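Local coordinates for probable porin (Pseudomonas aeruginosa, PDB 4FT6), which probably forms a beta-barrel pore that lets small solutes cross the outer membrane of Pseudomonas aeruginosa, as a member of the OprD porin family, at residues Gly269-Tyr274 against Glu303-Leu308; Leu114-Pro119 against Thr135-Met140; Leu317-Leu322 against Val351-Gln356; Ser197-Trp202 against Tyr215-Lys220. All coordinates share one frame; numbering follows the deposited sequence.

Interaction 1. Residues Gly269-Tyr274 against Glu303-Leu308; sequences GYQRMY and ERSWQL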
loop_
_atom_site.group_PDB
_atom_site.type_symbol
_atom_site.label_atom_id
_atom_site.label_comp_id
_atom_site.label_asym_id
_atom_site.label_seq_id
_atom_site.Cartn_x
_atom_site.Cartn_y
_atom_site.Cartn_z
ATOM N N GLY A 269 -3.985 7.699 16.750
ATOM C CA GLY A 269 -4.720 7.767 15.507
ATOM C C GLY A 269 -6.166 7.436 15.778
ATOM O O GLY A 269 -6.459 6.729 16.745
ATOM N N TYR A 270 -7.062 7.956 14.940
ATOM C CA TYR A 270 -8.470 7.619 15.026
ATOM C C TYR A 270 -9.000 7.365 13.636
ATOM O O TYR A 270 -8.521 7.947 12.656
ATOM C CB TYR A 270 -9.279 8.739 15.681
ATOM C CG TYR A 270 -10.734 8.382 15.898
ATOM C CD1 TYR A 270 -11.115 7.529 16.926
ATOM C CD2 TYR A 270 -11.732 8.895 15.081
ATOM C CE1 TYR A 270 -12.459 7.195 17.136
ATOM C CE2 TYR A 270 -13.077 8.572 15.290
ATOM C CZ TYR A 270 -13.432 7.721 16.320
ATOM O OH TYR A 270 -14.755 7.385 16.540
ATOM N N GLN A 271 -10.000 6.495 13.554
ATOM C CA GLN A 271 -10.555 6.091 12.274
ATOM C C GLN A 271 -12.000 5.651 12.466
ATOM O O GLN A 271 -12.307 4.941 13.425
ATOM C CB GLN A 271 -9.724 4.949 11.698
ATOM C CG GLN A 271 -10.260 4.400 10.410
ATOM C CD GLN A 271 -9.336 3.376 9.807
ATOM O OE1 GLN A 271 -8.128 3.609 9.679
ATOM N NE2 GLN A 271 -9.896 2.224 9.434
ATOM N N ARG A 272 -12.887 6.070 11.566
ATOM C CA ARG A 272 -14.290 5.677 11.659
ATOM C C ARG A 272 -14.974 5.497 10.303
ATOM O O ARG A 272 -14.792 6.295 9.380
ATOM C CB ARG A 272 -15.072 6.665 12.525
ATOM C CG ARG A 272 -16.544 6.336 12.631
ATOM C CD ARG A 272 -17.199 7.188 13.669
ATOM N NE ARG A 272 -18.631 6.937 13.809
ATOM C CZ ARG A 272 -19.386 7.485 14.758
ATOM N NH1 ARG A 272 -18.844 8.307 15.649
ATOM N NH2 ARG A 272 -20.682 7.203 14.826
ATOM N N MET A 273 -15.755 4.428 10.205
ATOM C CA MET A 273 -16.509 4.064 9.012
ATOM C C MET A 273 -17.972 4.534 9.200
ATOM O O MET A 273 -18.630 4.160 10.180
ATOM C CB MET A 273 -16.487 2.538 8.888
ATOM C CG MET A 273 -15.742 1.939 7.687
ATOM S SD MET A 273 -14.234 2.755 7.131
ATOM C CE MET A 273 -13.159 2.505 8.537
ATOM N N TYR A 274 -18.484 5.353 8.285
ATOM C CA TYR A 274 -19.875 5.801 8.365
ATOM C C TYR A 274 -20.671 5.296 7.172
ATOM O O TYR A 274 -20.129 5.188 6.056
ATOM C CB TYR A 274 -19.970 7.337 8.356
ATOM C CG TYR A 274 -19.178 8.077 9.414
ATOM C CD1 TYR A 274 -17.826 8.343 9.241
ATOM C CD2 TYR A 274 -19.791 8.550 10.565
ATOM C CE1 TYR A 274 -17.097 9.037 10.199
ATOM C CE2 TYR A 274 -19.068 9.255 11.535
ATOM C CZ TYR A 274 -17.722 9.493 11.335
ATOM O OH TYR A 274 -16.977 10.175 12.263
ATOM N N GLU A 303 -17.408 0.552 11.640
ATOM C CA GLU A 303 -16.311 0.305 12.573
ATOM C C GLU A 303 -15.668 1.600 13.044
ATOM O O GLU A 303 -15.168 2.392 12.243
ATOM C CB GLU A 303 -15.244 -0.642 12.019
ATOM C CG GLU A 303 -14.185 -0.996 13.075
ATOM C CD GLU A 303 -13.590 -2.383 12.888
ATOM O OE1 GLU A 303 -13.242 -2.724 11.741
ATOM O OE2 GLU A 303 -13.480 -3.138 13.883
ATOM N N ARG A 304 -15.715 1.812 14.357
ATOM C CA ARG A 304 -14.984 2.892 15.008
ATOM C C ARG A 304 -13.709 2.303 15.591
ATOM O O ARG A 304 -13.744 1.221 16.184
ATOM C CB ARG A 304 -15.845 3.504 16.110
ATOM C CG ARG A 304 -17.018 4.261 15.543
ATOM C CD ARG A 304 -18.350 3.850 16.128
ATOM N NE ARG A 304 -18.824 4.827 17.104
ATOM C CZ ARG A 304 -20.049 4.858 17.615
ATOM N NH1 ARG A 304 -20.962 3.974 17.240
ATOM N NH2 ARG A 304 -20.355 5.785 18.507
ATOM N N SER A 305 -12.586 2.993 15.421
ATOM C CA SER A 305 -11.322 2.456 15.902
ATOM C C SER A 305 -10.305 3.547 16.214
ATOM O O SER A 305 -10.382 4.653 15.671
ATOM C CB SER A 305 -10.734 1.449 14.892
ATOM O OG SER A 305 -10.476 2.059 13.639
ATOM N N TRP A 306 -9.360 3.226 17.099
ATOM C CA TRP A 306 -8.217 4.098 17.365
ATOM C C TRP A 306 -6.892 3.330 17.355
ATOM O O TRP A 306 -6.868 2.100 17.222
ATOM C CB TRP A 306 -8.382 4.796 18.705
ATOM C CG TRP A 306 -8.601 3.859 19.858
ATOM C CD1 TRP A 306 -9.801 3.427 20.343
ATOM C CD2 TRP A 306 -7.591 3.270 20.702
ATOM N NE1 TRP A 306 -9.600 2.604 21.425
ATOM C CE2 TRP A 306 -8.254 2.491 21.665
ATOM C CE3 TRP A 306 -6.194 3.324 20.730
ATOM C CZ2 TRP A 306 -7.567 1.770 22.652
ATOM C CZ3 TRP A 306 -5.512 2.602 21.710
ATOM C CH2 TRP A 306 -6.199 1.840 22.654
ATOM N N GLN A 307 -5.791 4.060 17.510
ATOM C CA GLN A 307 -4.473 3.444 17.495
ATOM C C GLN A 307 -3.511 4.228 18.370
ATOM O O GLN A 307 -3.553 5.463 18.402
ATOM C CB GLN A 307 -3.916 3.373 16.066
ATOM C CG GLN A 307 -2.488 2.835 15.993
ATOM C CD GLN A 307 -1.919 2.786 14.581
ATOM O OE1 GLN A 307 -0.699 2.829 14.404
ATOM N NE2 GLN A 307 -2.798 2.674 13.569
ATOM N N LEU A 308 -2.649 3.509 19.081
ATOM C CA LEU A 308 -1.526 4.124 19.772
ATOM C C LEU A 308 -0.281 3.484 19.182
ATOM O O LEU A 308 -0.233 2.259 18.986
ATOM C CB LEU A 308 -1.591 3.859 21.279
ATOM C CG LEU A 308 -0.610 4.677 22.119
ATOM C CD1 LEU A 308 -0.728 6.132 21.744
ATOM C CD2 LEU A 308 -0.867 4.501 23.628
#
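Arg272 and Arg304 lie side by side on neighbouring antiparallel strands, pointing the same way, with their guanidinium groups stacked. From CB the Arg272 chain leaves anti to the backbone N (chi1 178°) and stays extended as far as NE, running alongside its partner. Its CG lies 3.6 Å from Arg304 CG, and its CD remains against the same carbon. Arg304 CG also lies over the guanidinium face at NE, before CZ reaches Arg304 NE at 3.6 Å, in the middle of the stack. At the tip, Arg272 NH2 sits 3.7 Å from Arg304 CZ; the two guanidinium planes are only 13° apart. Tyr274 CE2 lies over the opposite face of the Arg272 group, offset toward its rim, so the flat group has a neighbour on both sides. Arg304 meets it by bending at chi2 and chi3.

On this same face, the Tyr270 ring meets Trp306 CB at its edge, with Tyr270 CD1 4.3 Å away. The other face carries Gln271 and Ser305, where Gln271 CB lies 3.6 Å from Ser305 OG. Their backbones exchange a pair of hydrogen bonds, as do those of Gly269 and Gln307, and Met273 N adds one to Glu303 O at 2.9 Å. The polar ends of Gln271, Ser305 and Gln307 on this second face all bond Asn291 of the connecting chain; Glu303, just before the strand, forms a salt bridge with Arg296.

In the barrel wall, strand 264-274 is flanked by strand 249-261, with backbone bonds from Tyr270 to Gly255 and Arg272 to Leu253. Strand 304-313 is likewise bordered by strand 322-334, where Trp306 meets the ring of Tyr328.

Interaction 2. Residues Leu114-Pro119 against Thr135-Met140; sequences LGELLP and TFQGGM. With C8E ((hydroxyethyloxy)tri(ethyloxy)octane), chain D.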
loop_
_atom_site.group_PDB
_atom_site.type_symbol
_atom_site.label_atom_id
_atom_site.label_comp_id
_atom_site.label_asym_id
_atom_site.label_seq_id
_atom_site.Cartn_x
_atom_site.Cartn_y
_atom_site.Cartn_z
ATOM N N LEU A 114 2.720 5.976 -19.412
ATOM C CA LEU A 114 1.725 5.012 -19.851
ATOM C C LEU A 114 2.294 3.594 -19.763
ATOM O O LEU A 114 3.504 3.414 -19.842
ATOM C CB LEU A 114 1.316 5.334 -21.281
ATOM C CG LEU A 114 0.806 6.768 -21.401
ATOM C CD1 LEU A 114 1.317 7.398 -22.682
ATOM C CD2 LEU A 114 -0.707 6.777 -21.363
ATOM N N GLY A 115 1.434 2.592 -19.587
ATOM C CA GLY A 115 1.887 1.217 -19.616
ATOM C C GLY A 115 1.811 0.566 -18.252
ATOM O O GLY A 115 0.784 0.670 -17.568
ATOM N N GLU A 116 2.893 -0.111 -17.866
ATOM C CA GLU A 116 2.972 -0.752 -16.557
ATOM C C GLU A 116 3.279 0.300 -15.467
ATOM O O GLU A 116 4.319 0.964 -15.496
ATOM C CB GLU A 116 4.032 -1.871 -16.573
ATOM C CG GLU A 116 4.084 -2.734 -15.311
ATOM C CD GLU A 116 2.990 -3.803 -15.260
ATOM O OE1 GLU A 116 1.953 -3.643 -15.945
ATOM O OE2 GLU A 116 3.157 -4.819 -14.532
ATOM N N LEU A 117 2.370 0.467 -14.514
ATOM C CA LEU A 117 2.513 1.534 -13.527
ATOM C C LEU A 117 2.514 1.048 -12.084
ATOM O O LEU A 117 1.896 0.021 -11.763
ATOM C CB LEU A 117 1.404 2.568 -13.709
ATOM C CG LEU A 117 1.499 3.280 -15.047
ATOM C CD1 LEU A 117 0.265 4.141 -15.316
ATOM C CD2 LEU A 117 2.779 4.117 -15.118
ATOM N N LEU A 118 3.207 1.805 -11.229
ATOM C CA LEU A 118 3.208 1.602 -9.775
ATOM C C LEU A 118 2.618 2.827 -9.060
ATOM O O LEU A 118 3.348 3.572 -8.393
ATOM C CB LEU A 118 4.635 1.345 -9.274
ATOM C CG LEU A 118 5.262 -0.006 -9.650
ATOM C CD1 LEU A 118 6.784 0.066 -9.502
ATOM C CD2 LEU A 118 4.668 -1.161 -8.796
ATOM N N PRO A 119 1.294 3.043 -9.193
ATOM C CA PRO A 119 0.709 4.267 -8.608
ATOM C C PRO A 119 0.696 4.264 -7.088
ATOM O O PRO A 119 0.312 3.262 -6.470
ATOM C CB PRO A 119 -0.754 4.247 -9.103
ATOM C CG PRO A 119 -1.051 2.786 -9.368
ATOM C CD PRO A 119 0.279 2.203 -9.862
ATOM N N THR A 135 0.636 -4.005 -9.660
ATOM C CA THR A 135 0.856 -2.980 -10.678
ATOM C C THR A 135 -0.443 -2.644 -11.366
ATOM O O THR A 135 -1.388 -3.438 -11.341
ATOM C CB THR A 135 1.864 -3.419 -11.748
ATOM O OG1 THR A 135 1.554 -4.753 -12.157
ATOM C CG2 THR A 135 3.291 -3.357 -11.226
ATOM N N PHE A 136 -0.493 -1.474 -11.996
ATOM C CA PHE A 136 -1.673 -1.144 -12.767
ATOM C C PHE A 136 -1.348 -0.895 -14.243
ATOM O O PHE A 136 -0.200 -0.632 -14.608
ATOM C CB PHE A 136 -2.359 0.049 -12.142
ATOM C CG PHE A 136 -3.121 -0.289 -10.912
ATOM C CD1 PHE A 136 -2.469 -0.509 -9.700
ATOM C CD2 PHE A 136 -4.506 -0.431 -10.969
ATOM C CE1 PHE A 136 -3.205 -0.850 -8.557
ATOM C CE2 PHE A 136 -5.244 -0.767 -9.834
ATOM C CZ PHE A 136 -4.598 -0.971 -8.632
ATOM N N GLN A 137 -2.361 -0.984 -15.095
ATOM C CA GLN A 137 -2.140 -0.724 -16.495
ATOM C C GLN A 137 -3.019 0.411 -16.932
ATOM O O GLN A 137 -4.257 0.316 -16.870
ATOM C CB GLN A 137 -2.443 -1.954 -17.353
ATOM C CG GLN A 137 -1.440 -3.064 -17.175
ATOM C CD GLN A 137 -1.614 -3.764 -15.852
ATOM O OE1 GLN A 137 -2.717 -4.211 -15.532
ATOM N NE2 GLN A 137 -0.542 -3.833 -15.051
ATOM N N GLY A 138 -2.372 1.472 -17.407
ATOM C CA GLY A 138 -3.080 2.617 -17.944
ATOM C C GLY A 138 -2.109 3.758 -18.155
ATOM O O GLY A 138 -1.017 3.552 -18.709
ATOM N N GLY A 139 -2.493 4.955 -17.713
ATOM C CA GLY A 139 -1.721 6.144 -17.995
ATOM C C GLY A 139 -1.868 7.155 -16.878
ATOM O O GLY A 139 -2.976 7.364 -16.352
ATOM N N MET A 140 -0.759 7.788 -16.507
ATOM C CA MET A 140 -0.798 8.775 -15.442
ATOM C C MET A 140 -0.227 10.100 -15.891
ATOM O O MET A 140 0.841 10.168 -16.515
ATOM C CB MET A 140 -0.032 8.291 -14.205
ATOM C CG MET A 140 -0.567 7.015 -13.603
ATOM S SD MET A 140 0.537 6.409 -12.315
ATOM C CE MET A 140 0.145 7.567 -11.006
HETATM C C1 C8E D . 2.426 -3.447 -19.445
HETATM C C2 C8E D . 3.315 -3.070 -20.636
HETATM C C3 C8E D . 3.126 -4.019 -21.824
HETATM C C4 C8E D . 4.240 -5.053 -21.974
HETATM C C5 C8E D . 5.210 -4.662 -23.085
HETATM C C6 C8E D . 6.259 -5.715 -23.420
HETATM C C7 C8E D . 7.666 -5.336 -22.964
HETATM C C8 C8E D . 8.709 -6.028 -23.843
HETATM O O9 C8E D . 10.006 -5.472 -23.741
HETATM C C10 C8E D . 10.826 -6.089 -22.767
HETATM C C11 C8E D . 12.107 -6.647 -23.390
HETATM O O12 C8E D . 12.803 -5.678 -24.149
HETATM C C13 C8E D . 14.197 -5.914 -24.221
HETATM C C14 C8E D . 14.952 -4.635 -24.570
HETATM O O15 C8E D . 15.590 -4.094 -23.431
#
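Leu117 slides past Met140 in the opposite direction, its CD1 packing against Met140 CG at 3.4 Å. The pair belongs to an antiparallel ladder in the OprD-family beta-barrel, where both segments turn a corner, one at Gly115 and Glu116 and the other at Gly138. Leu117 and Phe136 form a hydrogen-bonded pair, with Leu117 N to Phe136 O at 2.8 Å. Gly115 and Gly138 are joined in the same way, though the Gly138 N to Gly115 O bond is longer at 3.3 Å. Beyond Leu117, Pro119 crosses Phe136 at about a right angle and places its CG 3.6 Å from Phe136 CD1. Met140 CE reaches Pro119 CB, extending this apolar patch.

On the other face, the Glu116 carboxylate is gripped at both oxygens. A bend at chi2 (79°) brings it alongside Gln137, whose NE2 donates to OE1 of Glu116 at 2.7 Å from above the carboxylate plane. Thr135 OG1 gives its proton to Glu116 OE2, also from above that plane. Arg98 adds a salt bridge to OE2, which would favour the charged carboxylate, while Ser158 holds the amide oxygen of Gln137. The detergent C8E ends here, its C1 lying 3.5 Å from Glu116 OE1.

Interaction 3. Residues Leu317-Leu322 against Val351-Gln356; sequences LGIPGL and VAYVIQ
Leu322 meets the Tyr353 ring at its edge, with CB of the leucine 3.8 Å from CD1 of the tyrosine. The leucine CG stands opposite the backbone N (chi1 177°), which carries CD1 toward Val351, where it lies 4.2 Å from CG1. The same methyl rests near Ala352 O. Ile319 CG2 touches the ring more loosely, at 4.5 Å from Tyr353 CE1.

Ile319 to Leu322 form a type II beta turn, with Pro320 and Gly321 at its two corners; Gly321 takes the positive phi (96°) usual at the second. The turn connects strands 304-313 and 322-334, and such short connections in porins of this kind commonly lie at the periplasmic end of the barrel. Beyond the turn, the chain enters the barrel wall beside strand 342-354, where Ala352 bonds to Thr323 through the backbone.

Further out, Val354 N donates to Gly321 O at 3.1 Å, approaching from above the carbonyl plane, 44° out of it. Tyr353 CA also points its hydrogen at that oxygen. At the outer margin, Gln356 bends at chi2 and folds back over the turn, its CG 3.8 Å from Pro320 O. Its amide NE2 lies at the same distance from Gly321 CA.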
loop_
_atom_site.group_PDB
_atom_site.type_symbol
_atom_site.label_atom_id
_atom_site.label_comp_id
_atom_site.label_asym_id
_atom_site.label_seq_id
_atom_site.Cartn_x
_atom_site.Cartn_y
_atom_site.Cartn_z
ATOM N N LEU A 317 21.197 5.455 20.664
ATOM C CA LEU A 317 21.972 4.525 21.483
ATOM C C LEU A 317 23.341 4.214 20.884
ATOM O O LEU A 317 24.151 3.519 21.500
ATOM C CB LEU A 317 21.204 3.224 21.703
ATOM C CG LEU A 317 20.054 3.286 22.703
ATOM C CD1 LEU A 317 19.960 1.968 23.458
ATOM C CD2 LEU A 317 20.238 4.453 23.662
ATOM N N GLY A 318 23.597 4.741 19.690
ATOM C CA GLY A 318 24.806 4.416 18.953
ATOM C C GLY A 318 24.700 3.123 18.156
ATOM O O GLY A 318 25.646 2.338 18.112
ATOM N N ILE A 319 23.536 2.892 17.546
ATOM C CA ILE A 319 23.311 1.731 16.685
ATOM C C ILE A 319 22.445 2.117 15.479
ATOM O O ILE A 319 21.315 1.631 15.342
ATOM C CB ILE A 319 22.587 0.562 17.419
ATOM C CG1 ILE A 319 23.003 0.440 18.891
ATOM C CG2 ILE A 319 22.818 -0.764 16.684
ATOM C CD1 ILE A 319 22.230 -0.623 19.671
ATOM N N PRO A 320 22.973 2.985 14.590
ATOM C CA PRO A 320 22.185 3.445 13.434
ATOM C C PRO A 320 21.802 2.294 12.508
ATOM O O PRO A 320 22.561 1.329 12.385
ATOM C CB PRO A 320 23.140 4.396 12.709
ATOM C CG PRO A 320 24.507 3.936 13.109
ATOM C CD PRO A 320 24.371 3.452 14.527
ATOM N N GLY A 321 20.641 2.397 11.870
ATOM C CA GLY A 321 20.135 1.319 11.044
ATOM C C GLY A 321 19.163 0.425 11.794
ATOM O O GLY A 321 18.388 -0.310 11.186
ATOM N N LEU A 322 19.189 0.485 13.120
ATOM C CA LEU A 322 18.265 -0.319 13.906
ATOM C C LEU A 322 17.034 0.504 14.287
ATOM O O LEU A 322 17.157 1.560 14.893
ATOM C CB LEU A 322 18.966 -0.854 15.154
ATOM C CG LEU A 322 18.073 -1.657 16.098
ATOM C CD1 LEU A 322 17.503 -2.860 15.385
ATOM C CD2 LEU A 322 18.853 -2.072 17.314
ATOM N N VAL A 351 10.564 -4.742 13.917
ATOM C CA VAL A 351 11.968 -4.471 14.190
ATOM C C VAL A 351 12.722 -4.548 12.877
ATOM O O VAL A 351 12.497 -5.461 12.079
ATOM C CB VAL A 351 12.560 -5.459 15.184
ATOM C CG1 VAL A 351 13.996 -5.081 15.489
ATOM C CG2 VAL A 351 11.735 -5.468 16.462
ATOM N N ALA A 352 13.589 -3.575 12.628
ATOM C CA ALA A 352 14.319 -3.554 11.371
ATOM C C ALA A 352 15.774 -3.182 11.590
ATOM O O ALA A 352 16.103 -2.356 12.453
ATOM C CB ALA A 352 13.659 -2.606 10.369
ATOM N N TYR A 353 16.642 -3.815 10.812
ATOM C CA TYR A 353 18.050 -3.462 10.810
ATOM C C TYR A 353 18.590 -3.392 9.380
ATOM O O TYR A 353 18.308 -4.259 8.548
ATOM C CB TYR A 353 18.861 -4.451 11.630
ATOM C CG TYR A 353 20.304 -4.063 11.770
ATOM C CD1 TYR A 353 20.675 -2.976 12.550
ATOM C CD2 TYR A 353 21.303 -4.790 11.143
ATOM C CE1 TYR A 353 22.006 -2.616 12.698
ATOM C CE2 TYR A 353 22.642 -4.437 11.282
ATOM C CZ TYR A 353 22.984 -3.349 12.063
ATOM O OH TYR A 353 24.302 -2.985 12.215
ATOM N N VAL A 354 19.358 -2.346 9.105
ATOM C CA VAL A 354 19.982 -2.175 7.809
ATOM C C VAL A 354 21.475 -1.943 7.995
ATOM O O VAL A 354 21.879 -0.946 8.597
ATOM C CB VAL A 354 19.361 -1.003 7.037
ATOM C CG1 VAL A 354 20.085 -0.811 5.713
ATOM C CG2 VAL A 354 17.885 -1.259 6.784
ATOM N N ILE A 355 22.285 -2.882 7.502
ATOM C CA ILE A 355 23.740 -2.779 7.581
ATOM C C ILE A 355 24.190 -1.495 6.889
ATOM O O ILE A 355 23.876 -1.261 5.719
ATOM C CB ILE A 355 24.418 -3.984 6.918
ATOM C CG1 ILE A 355 24.012 -5.278 7.625
ATOM C CG2 ILE A 355 25.925 -3.824 6.925
ATOM C CD1 ILE A 355 24.456 -6.532 6.894
ATOM N N GLN A 356 24.920 -0.659 7.617
ATOM C CA GLN A 356 25.176 0.706 7.162
ATOM C C GLN A 356 26.575 0.885 6.554
ATOM O O GLN A 356 26.876 1.922 5.954
ATOM C CB GLN A 356 24.923 1.699 8.315
ATOM C CG GLN A 356 23.459 1.808 8.770
ATOM C CD GLN A 356 22.806 3.116 8.348
ATOM O OE1 GLN A 356 23.442 4.171 8.364
ATOM N NE2 GLN A 356 21.531 3.053 7.965
#

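Interaction 4. Residues Ser197-Trp202 against Tyr215-Lys220; sequences SQVGLW and YSLSHK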
loop_
_atom_site.group_PDB
_atom_site.type_symbol
_atom_site.label_atom_id
_atom_site.label_comp_id
_atom_site.label_asym_id
_atom_site.label_seq_id
_atom_site.Cartn_x
_atom_site.Cartn_y
_atom_site.Cartn_z
ATOM N N SER A 197 2.346 22.829 5.627
ATOM C CA SER A 197 0.943 22.470 5.527
ATOM C C SER A 197 0.621 21.985 4.115
ATOM O O SER A 197 1.324 22.311 3.156
ATOM C CB SER A 197 0.068 23.668 5.893
ATOM O OG SER A 197 0.631 24.370 6.986
ATOM N N GLN A 198 -0.432 21.184 3.998
ATOM C CA GLN A 198 -0.857 20.689 2.706
ATOM C C GLN A 198 -2.328 20.321 2.720
ATOM O O GLN A 198 -2.842 19.790 3.707
ATOM C CB GLN A 198 -0.027 19.484 2.279
ATOM C CG GLN A 198 -0.060 19.247 0.786
ATOM C CD GLN A 198 0.354 17.848 0.416
ATOM O OE1 GLN A 198 1.468 17.624 -0.062
ATOM N NE2 GLN A 198 -0.545 16.889 0.631
ATOM N N VAL A 199 -2.995 20.617 1.612
ATOM C CA VAL A 199 -4.403 20.308 1.455
ATOM C C VAL A 199 -4.581 19.571 0.127
ATOM O O VAL A 199 -4.018 19.970 -0.900
ATOM C CB VAL A 199 -5.262 21.583 1.516
ATOM C CG1 VAL A 199 -4.713 22.637 0.575
ATOM C CG2 VAL A 199 -6.703 21.264 1.197
ATOM N N GLY A 200 -5.321 18.466 0.159
ATOM C CA GLY A 200 -5.471 17.628 -1.012
ATOM C C GLY A 200 -6.917 17.434 -1.421
ATOM O O GLY A 200 -7.816 17.456 -0.580
ATOM N N LEU A 201 -7.136 17.226 -2.716
ATOM C CA LEU A 201 -8.475 17.029 -3.243
ATOM C C LEU A 201 -8.441 16.011 -4.352
ATOM O O LEU A 201 -7.670 16.130 -5.310
ATOM C CB LEU A 201 -9.033 18.338 -3.766
ATOM C CG LEU A 201 -10.151 18.847 -2.878
ATOM C CD1 LEU A 201 -10.008 20.340 -2.705
ATOM C CD2 LEU A 201 -11.474 18.469 -3.532
ATOM N N TRP A 202 -9.275 14.993 -4.219
ATOM C CA TRP A 202 -9.244 13.894 -5.155
ATOM C C TRP A 202 -10.636 13.414 -5.476
ATOM O O TRP A 202 -11.543 13.459 -4.629
ATOM C CB TRP A 202 -8.468 12.744 -4.550
ATOM C CG TRP A 202 -7.027 13.055 -4.326
ATOM C CD1 TRP A 202 -6.492 13.771 -3.292
ATOM C CD2 TRP A 202 -5.922 12.643 -5.150
ATOM N NE1 TRP A 202 -5.122 13.836 -3.426
ATOM C CE2 TRP A 202 -4.745 13.150 -4.553
ATOM C CE3 TRP A 202 -5.815 11.900 -6.332
ATOM C CZ2 TRP A 202 -3.470 12.932 -5.099
ATOM C CZ3 TRP A 202 -4.558 11.687 -6.875
ATOM C CH2 TRP A 202 -3.399 12.197 -6.253
ATOM N N TYR A 215 -10.708 14.114 0.671
ATOM C CA TYR A 215 -10.248 15.413 1.152
ATOM C C TYR A 215 -9.125 15.176 2.139
ATOM O O TYR A 215 -9.214 14.276 2.984
ATOM C CB TYR A 215 -11.373 16.135 1.880
ATOM C CG TYR A 215 -12.643 16.219 1.091
ATOM C CD1 TYR A 215 -13.531 15.160 1.063
ATOM C CD2 TYR A 215 -12.969 17.363 0.382
ATOM C CE1 TYR A 215 -14.706 15.231 0.335
ATOM C CE2 TYR A 215 -14.150 17.443 -0.351
ATOM C CZ TYR A 215 -15.012 16.375 -0.368
ATOM O OH TYR A 215 -16.180 16.425 -1.089
ATOM N N SER A 216 -8.084 15.995 2.058
ATOM C CA SER A 216 -6.885 15.737 2.839
ATOM C C SER A 216 -6.327 16.999 3.474
ATOM O O SER A 216 -6.318 18.074 2.871
ATOM C CB SER A 216 -5.821 15.091 1.958
ATOM O OG SER A 216 -4.598 15.021 2.658
ATOM N N LEU A 217 -5.843 16.855 4.697
ATOM C CA LEU A 217 -5.328 17.985 5.451
ATOM C C LEU A 217 -4.177 17.499 6.300
ATOM O O LEU A 217 -4.321 16.520 7.030
ATOM C CB LEU A 217 -6.415 18.547 6.359
ATOM C CG LEU A 217 -6.682 20.036 6.196
ATOM C CD1 LEU A 217 -5.372 20.766 5.954
ATOM C CD2 LEU A 217 -7.658 20.268 5.051
ATOM N N SER A 218 -3.040 18.180 6.222
ATOM C CA SER A 218 -1.856 17.701 6.915
ATOM C C SER A 218 -0.928 18.839 7.287
ATOM O O SER A 218 -0.799 19.810 6.547
ATOM C CB SER A 218 -1.115 16.678 6.050
ATOM O OG SER A 218 -0.021 17.278 5.386
ATOM N N HIS A 219 -0.284 18.728 8.445
ATOM C CA HIS A 219 0.672 19.749 8.878
ATOM C C HIS A 219 1.839 19.109 9.602
ATOM O O HIS A 219 1.653 18.150 10.344
ATOM C CB HIS A 219 0.009 20.765 9.793
ATOM C CG HIS A 219 0.885 21.925 10.132
ATOM N ND1 HIS A 219 0.838 23.118 9.445
ATOM C CD2 HIS A 219 1.832 22.078 11.092
ATOM C CE1 HIS A 219 1.713 23.962 9.971
ATOM N NE2 HIS A 219 2.326 23.356 10.965
ATOM N N LYS A 220 3.035 19.645 9.388
ATOM C CA LYS A 220 4.251 19.065 9.951
ATOM C C LYS A 220 5.232 20.180 10.262
ATOM O O LYS A 220 5.622 20.925 9.373
ATOM C CB LYS A 220 4.882 18.069 8.972
HETATM O O HOH W 1 -2.899 17.175 2.460
#
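Ser197 and His219 provide the direct side-chain hydrogen bond of this beta hairpin, with Ser197 OG 2.8 Å from His219 ND1. The hydroxyl lies at the ring edge, near its plane, and either atom could be the donor. The imidazole gets there with its CG anti to the backbone N (chi1 -173°), and its far nitrogen, NE2, is bonded to Gln221. Both ring nitrogens therefore have a partner, which limits rotation of the ring.

Backbone bonds come in two reciprocal pairs. Gln198 and Ser218 make one, with Gln198 N to Ser218 O at 2.9 Å. Gly200 and Ser216 make the other, and there both donors sit above the carbonyl plane of their acceptor. Between them Val199 CA directs its hydrogen at Ser216 O, a supporting CA-H...O contact.

A water bridges polar groups on the face of Gln198 and Ser216. It accepts from Gln198 NE2 at 3.0 Å and lies 2.8 Å from Ser216 OG. A weak bond back to Gln198 O lets it join both ends of that residue.

Apolar contacts belong to the opposite face. Val199 and Leu217 lie side by side, pointing the same way, with Val199 CG2 4.1 Å from Leu217 CD2. Leu201 CD2 comes obliquely to Tyr215 CE2 at 4.3 Å. These largely apolar residues, most of them exposed, are consistent with a surface facing lipid.

Strands 197-206 and 210-223 run antiparallel within the barrel wall. Strand 183-192 borders the first, through Val199 with Tyr190 and Leu201 with Ala188, and strand 226-239 borders the second, through Leu217 with Val232.

In the fold
All four contacts belong to one OprD-family barrel and reach its antiparallel wall, and none touches another. They follow in series along the chain: interaction 2, then interaction 4, interaction 1 and interaction 3. Interactions 1 and 4 have centres 19 Å apart and each joins chain neighbours in the wall. Interaction 2 lies across the chain's centre from interaction 1, 31 Å between centres, but its nearest atoms come within about 7 Å of interaction 4. Interaction 3 is some 32 Å from interactions 1 and 4 by centres; strand 304-313 leads from interaction 1 to its first segment, and strands 322-334 and 342-354 form the hairpin between its two segments. Together they sample wall pairing, a cornered segment and an inter-strand turn in a probable pore.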